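Local coordinates for cell shape-determining protein MreC (Listeria monocytogenes, PDB 2J5U), which probably takes part in forming and maintaining the rod shape of the bacterial cell, at residues 110-115 against 131-136; 136-139 against 145-148. All coordinates share one frame; numbering follows the deposited sequence.

In the fold
The chain forms two antiparallel beta barrels, each of six strands. Contact 1 lies between them: strand 108-116 of the first barrel meets the chain 131-136 as it enters the second. Contact 2 lies inside the second barrel and pairs strand 135-139 with strand 145-153 in a hairpin. S136 belongs to both, and their centres are about 15 Å apart. They also touch directly: R134 NE packs on I148 CG2 at 3.6 Å. Contact 1 is small and lies at the surface, whereas contact 2 is largely buried. The contact 2 hairpin also meets a second subunit, probably as part of a dimer interface.

Contact 1 of 2, residues 110-115 against 131-136; sequences IGKVTT and VKNRVS
K112 reaches from a strand of the first beta barrel to N133, in the loop that leads into the second. The arrangement belongs to the two-barrel core of MreC, which is grouped with the PA-clan peptidases. Segment 110-115 is part of strand 108-116. Segment 131-136 is loop as far as R134 and then becomes strand.

The contact is a polar one between two side chains. The backbones stay well apart, with K112 CA 9.7 Å from N133 CA. Only 71 Å² of surface is buried, and both residues remain partly exposed. The two side chains point in roughly opposed directions and meet at their ends, NZ against OD1. K112 starts with CG between the backbone N and the carbonyl carbon (chi1 73°). Its chain then runs extended to CE and turns at the last torsion, which carries NZ over to N133. On the other side, N133 presents its amide oxygen, while ND2 lies farther from the lysine, 5.0 Å from K112 NZ.

Backbone features set the two ends. A classic beta bulge, with I110 and G111 opposite V103, comes just before K112. K112 itself is paired through its backbone with E124 of strand 121-125, so the base of the lysine is fixed within the first barrel. The loop is held from the second barrel: N150 ND2, on strand 145-153, is hydrogen-bonded to both V131 O and N133 O. The span from K112 to N133 thus runs between two anchored pieces of chain.

K112 NZ lies 2.9 Å from N133 OD1 and 4.1 Å from N133 CG. NZ sits beyond OD1, on the side away from the amide carbon, and the CE-NZ...OD1 angle is about 159°.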
ATOM      1  N   ILE A 110      57.637  -3.252  51.370  1.00 52.08           N
ATOM      2  CA  ILE A 110      58.936  -3.461  52.010  1.00 53.75           C
ATOM      3  C   ILE A 110      59.571  -4.825  51.728  1.00 53.05           C
ATOM      4  O   ILE A 110      60.753  -5.025  51.987  1.00 52.35           O
ATOM      5  CB  ILE A 110      58.885  -3.250  53.545  1.00 53.77           C
ATOM      6  CG1 ILE A 110      58.096  -4.375  54.209  1.00 54.37           C
ATOM      7  CG2 ILE A 110      58.284  -1.892  53.849  1.00 54.10           C
ATOM      8  CD1 ILE A 110      58.256  -4.429  55.688  1.00 56.45           C
ATOM      9  N   GLY A 111      58.805  -5.773  51.204  1.00 52.24           N
ATOM     10  CA  GLY A 111      59.410  -7.058  50.916  1.00 51.29           C
ATOM     11  C   GLY A 111      58.451  -8.188  50.660  1.00 52.10           C
ATOM     12  O   GLY A 111      57.284  -7.957  50.347  1.00 53.15           O
ATOM     13  N   LYS A 112      58.952  -9.413  50.783  1.00 51.95           N
ATOM     14  CA  LYS A 112      58.124 -10.582  50.577  1.00 53.66           C
ATOM     15  C   LYS A 112      58.489 -11.683  51.547  1.00 52.92           C
ATOM     16  O   LYS A 112      59.626 -11.786  51.990  1.00 53.96           O
ATOM     17  CB  LYS A 112      58.250 -11.100  49.143  1.00 56.09           C
ATOM     18  CG  LYS A 112      59.548 -11.791  48.817  1.00 59.07           C
ATOM     19  CD  LYS A 112      59.425 -12.492  47.478  1.00 62.55           C
ATOM     20  CE  LYS A 112      60.694 -13.244  47.120  1.00 65.29           C
ATOM     21  NZ  LYS A 112      61.902 -12.359  47.144  1.00 66.68           N
ATOM     22  N   VAL A 113      57.510 -12.512  51.876  1.00 51.84           N
ATOM     23  CA  VAL A 113      57.751 -13.602  52.794  1.00 52.86           C
ATOM     24  C   VAL A 113      58.623 -14.661  52.125  1.00 53.10           C
ATOM     25  O   VAL A 113      58.388 -15.043  50.985  1.00 52.27           O
ATOM     26  CB  VAL A 113      56.430 -14.233  53.229  1.00 51.29           C
ATOM     27  CG1 VAL A 113      56.683 -15.322  54.243  1.00 52.19           C
ATOM     28  CG2 VAL A 113      55.538 -13.169  53.814  1.00 53.62           C
ATOM     29  N   THR A 114      59.645 -15.126  52.822  1.00 53.99           N
ATOM     30  CA  THR A 114      60.499 -16.146  52.238  1.00 56.03           C
ATOM     31  C   THR A 114      60.314 -17.509  52.888  1.00 57.15           C
ATOM     32  O   THR A 114      59.974 -18.468  52.205  1.00 58.76           O
ATOM     33  CB  THR A 114      61.986 -15.742  52.278  1.00 55.64           C
ATOM     34  OG1 THR A 114      62.327 -15.248  53.577  1.00 57.25           O
ATOM     35  CG2 THR A 114      62.260 -14.674  51.253  1.00 57.01           C
ATOM     36  N   THR A 115      60.533 -17.612  54.193  1.00 57.17           N
ATOM     37  CA  THR A 115      60.343 -18.897  54.856  1.00 58.70           C
ATOM     38  C   THR A 115      59.384 -18.721  56.011  1.00 58.33           C
ATOM     39  O   THR A 115      59.417 -17.716  56.719  1.00 58.96           O
ATOM     40  CB  THR A 115      61.654 -19.466  55.381  1.00 58.96           C
ATOM     41  OG1 THR A 115      62.147 -18.624  56.422  1.00 63.99           O
ATOM     42  CG2 THR A 115      62.678 -19.524  54.270  1.00 58.95           C
ATOM     43  N   VAL A 131      71.037 -10.674  44.686  1.00 60.86           N
ATOM     44  CA  VAL A 131      70.869 -10.255  43.296  1.00 61.31           C
ATOM     45  C   VAL A 131      69.670 -10.898  42.564  1.00 62.69           C
ATOM     46  O   VAL A 131      69.175 -10.364  41.570  1.00 60.65           O
ATOM     47  CB  VAL A 131      72.161 -10.532  42.489  1.00 61.56           C
ATOM     48  CG1 VAL A 131      72.362 -12.026  42.319  1.00 60.09           C
ATOM     49  CG2 VAL A 131      72.092  -9.849  41.147  1.00 62.46           C
ATOM     50  N   LYS A 132      69.207 -12.040  43.055  1.00 63.83           N
ATOM     51  CA  LYS A 132      68.079 -12.728  42.439  1.00 65.44           C
ATOM     52  C   LYS A 132      66.745 -12.105  42.873  1.00 64.62           C
ATOM     53  O   LYS A 132      65.697 -12.388  42.288  1.00 64.23           O
ATOM     54  CB  LYS A 132      68.078 -14.209  42.839  1.00 67.13           C
ATOM     55  CG  LYS A 132      69.313 -15.017  42.445  1.00 70.36           C
ATOM     56  CD  LYS A 132      69.372 -16.353  43.232  1.00 73.03           C
ATOM     57  CE  LYS A 132      69.346 -16.108  44.755  1.00 73.35           C
ATOM     58  NZ  LYS A 132      69.636 -17.301  45.602  1.00 75.55           N
ATOM     59  N   ASN A 133      66.785 -11.268  43.903  1.00 63.10           N
ATOM     60  CA  ASN A 133      65.577 -10.639  44.426  1.00 62.46           C
ATOM     61  C   ASN A 133      64.948  -9.673  43.419  1.00 61.70           C
ATOM     62  O   ASN A 133      65.621  -8.803  42.879  1.00 61.92           O
ATOM     63  CB  ASN A 133      65.911  -9.933  45.735  1.00 62.30           C
ATOM     64  CG  ASN A 133      64.690  -9.449  46.455  1.00 62.23           C
ATOM     65  OD1 ASN A 133      63.667 -10.134  46.489  1.00 65.39           O
ATOM     66  ND2 ASN A 133      64.787  -8.272  47.054  1.00 59.65           N
ATOM     67  N   ARG A 134      63.653  -9.829  43.162  1.00 59.77           N
ATOM     68  CA  ARG A 134      62.989  -8.973  42.187  1.00 59.69           C
ATOM     69  C   ARG A 134      61.483  -8.863  42.352  1.00 57.48           C
ATOM     70  O   ARG A 134      60.868  -9.686  43.009  1.00 59.11           O
ATOM     71  CB  ARG A 134      63.316  -9.475  40.776  1.00 62.72           C
ATOM     72  CG  ARG A 134      63.158 -10.968  40.595  1.00 67.05           C
ATOM     73  CD  ARG A 134      63.831 -11.442  39.321  1.00 72.88           C
ATOM     74  NE  ARG A 134      62.989 -11.221  38.156  1.00 79.07           N
ATOM     75  CZ  ARG A 134      62.175 -12.142  37.639  1.00 83.24           C
ATOM     76  NH1 ARG A 134      61.420 -11.847  36.576  1.00 81.91           N
ATOM     77  NH2 ARG A 134      62.130 -13.371  38.165  1.00 84.47           N
ATOM     78  N   VAL A 135      60.893  -7.826  41.769  1.00 53.45           N
ATOM     79  CA  VAL A 135      59.448  -7.652  41.828  1.00 50.23           C
ATOM     80  C   VAL A 135      58.957  -7.002  40.529  1.00 48.66           C
ATOM     81  O   VAL A 135      59.589  -6.086  40.001  1.00 48.61           O
ATOM     82  CB  VAL A 135      59.022  -6.842  43.114  1.00 49.64           C
ATOM     83  CG1 VAL A 135      60.186  -6.113  43.656  1.00 50.31           C
ATOM     84  CG2 VAL A 135      57.904  -5.869  42.817  1.00 46.56           C
ATOM     85  N   SER A 136      57.855  -7.521  39.992  1.00 48.18           N
ATOM     86  CA  SER A 136      57.270  -7.002  38.751  1.00 47.80           C
ATOM     87  C   SER A 136      56.604  -5.663  39.061  1.00 47.87           C
ATOM     88  O   SER A 136      55.756  -5.573  39.954  1.00 46.26           O
ATOM     89  CB  SER A 136      56.202  -7.957  38.217  1.00 48.15           C
ATOM     90  OG  SER A 136      56.666  -9.281  38.114  1.00 48.92           O
TER

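Contact 2 of 2, residues 136-139 against 145-148; sequences SAKV and AFGI
A145 O is approached by two groups of the opposite strand. V139 N gives it a hydrogen bond of 2.9 Å, and K138 CA a CA-H...O contact of 3.3 Å. A137 O is gripped in the same way, by G147 N at 2.9 Å and F146 CA at 3.4 Å. A137 N returns a nearly straight bond to G147 O (2.9 Å, 173°). The bond from A145 N to V139 O is weak. This is an antiparallel beta hairpin, with A137-G147 and V139-A145 as its hydrogen-bonded pairs.

K138 and F146, a non-hydrogen-bonded pair, lie side by side on one face. K138 CG lies over the F146 ring, offset toward the rim, in a CH-pi contact, and K138 CD comes to 3.6 Å from F146 CE2. CG anti to the backbone N (chi1 -173°) keeps the lysine chain alongside the ring. The bend at chi3 leads NZ away to a salt bridge with D47 of the second subunit, whose W83 meets the F146 ring.

The other face carries A137, V139 and A145, whose side chains pack on strands 158-165, 175-178 and 190-199. Strand 175-178 flanks 135-139, and strand 158-165 flanks 145-153, in the closed second barrel.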
ATOM      1  N   SER A 136      57.855  -7.521  39.992  1.00 48.18           N
ATOM      2  CA  SER A 136      57.270  -7.002  38.751  1.00 47.80           C
ATOM      3  C   SER A 136      56.604  -5.663  39.061  1.00 47.87           C
ATOM      4  O   SER A 136      55.756  -5.573  39.954  1.00 46.26           O
ATOM      5  CB  SER A 136      56.202  -7.957  38.217  1.00 48.15           C
ATOM      6  OG  SER A 136      56.666  -9.281  38.114  1.00 48.92           O
ATOM      7  N   ALA A 137      56.954  -4.637  38.303  1.00 48.89           N
ATOM      8  CA  ALA A 137      56.406  -3.321  38.561  1.00 51.77           C
ATOM      9  C   ALA A 137      55.899  -2.574  37.346  1.00 53.25           C
ATOM     10  O   ALA A 137      56.246  -2.877  36.207  1.00 51.62           O
ATOM     11  CB  ALA A 137      57.458  -2.459  39.280  1.00 53.56           C
ATOM     12  N   LYS A 138      55.090  -1.562  37.638  1.00 55.10           N
ATOM     13  CA  LYS A 138      54.496  -0.699  36.639  1.00 57.47           C
ATOM     14  C   LYS A 138      54.772   0.767  36.996  1.00 58.53           C
ATOM     15  O   LYS A 138      54.694   1.160  38.168  1.00 58.90           O
ATOM     16  CB  LYS A 138      52.986  -0.936  36.583  1.00 58.93           C
ATOM     17  CG  LYS A 138      52.295  -0.197  35.458  1.00 62.75           C
ATOM     18  CD  LYS A 138      50.814  -0.488  35.444  1.00 65.00           C
ATOM     19  CE  LYS A 138      50.160   0.034  36.700  1.00 67.62           C
ATOM     20  NZ  LYS A 138      48.703  -0.228  36.692  1.00 70.91           N
ATOM     21  N   VAL A 139      55.125   1.560  35.985  1.00 58.07           N
ATOM     22  CA  VAL A 139      55.370   2.986  36.174  1.00 58.28           C
ATOM     23  C   VAL A 139      54.108   3.694  35.681  1.00 60.58           C
ATOM     24  O   VAL A 139      53.779   3.619  34.488  1.00 59.76           O
ATOM     25  CB  VAL A 139      56.533   3.491  35.312  1.00 56.80           C
ATOM     26  CG1 VAL A 139      56.753   4.964  35.581  1.00 54.44           C
ATOM     27  CG2 VAL A 139      57.780   2.690  35.580  1.00 52.96           C
ATOM     28  N   ALA A 145      54.068   1.716  31.808  1.00 61.96           N
ATOM     29  CA  ALA A 145      55.212   0.942  31.325  1.00 59.94           C
ATOM     30  C   ALA A 145      55.489  -0.132  32.374  1.00 57.84           C
ATOM     31  O   ALA A 145      55.212   0.065  33.559  1.00 56.97           O
ATOM     32  CB  ALA A 145      56.430   1.837  31.141  1.00 59.43           C
ATOM     33  N   PHE A 146      56.022  -1.267  31.939  1.00 55.43           N
ATOM     34  CA  PHE A 146      56.305  -2.360  32.856  1.00 54.23           C
ATOM     35  C   PHE A 146      57.778  -2.706  32.927  1.00 53.71           C
ATOM     36  O   PHE A 146      58.522  -2.511  31.975  1.00 54.12           O
ATOM     37  CB  PHE A 146      55.496  -3.587  32.455  1.00 51.92           C
ATOM     38  CG  PHE A 146      54.023  -3.347  32.457  1.00 54.26           C
ATOM     39  CD1 PHE A 146      53.408  -2.687  31.394  1.00 54.44           C
ATOM     40  CD2 PHE A 146      53.245  -3.717  33.554  1.00 53.68           C
ATOM     41  CE1 PHE A 146      52.038  -2.397  31.429  1.00 53.31           C
ATOM     42  CE2 PHE A 146      51.873  -3.430  33.593  1.00 51.87           C
ATOM     43  CZ  PHE A 146      51.274  -2.771  32.532  1.00 51.31           C
ATOM     44  N   GLY A 147      58.199  -3.216  34.073  1.00 53.77           N
ATOM     45  CA  GLY A 147      59.590  -3.574  34.238  1.00 55.04           C
ATOM     46  C   GLY A 147      59.803  -4.422  35.475  1.00 55.61           C
ATOM     47  O   GLY A 147      58.848  -4.813  36.153  1.00 53.90           O
ATOM     48  N   ILE A 148      61.065  -4.709  35.766  1.00 55.86           N
ATOM     49  CA  ILE A 148      61.405  -5.511  36.925  1.00 56.52           C
ATOM     50  C   ILE A 148      62.279  -4.728  37.898  1.00 55.60           C
ATOM     51  O   ILE A 148      63.299  -4.165  37.509  1.00 55.65           O
ATOM     52  CB  ILE A 148      62.167  -6.782  36.511  1.00 56.70           C
ATOM     53  CG1 ILE A 148      61.390  -7.537  35.433  1.00 59.11           C
ATOM     54  CG2 ILE A 148      62.357  -7.668  37.715  1.00 57.22           C
ATOM     55  CD1 ILE A 148      60.028  -8.027  35.879  1.00 60.35           C
TER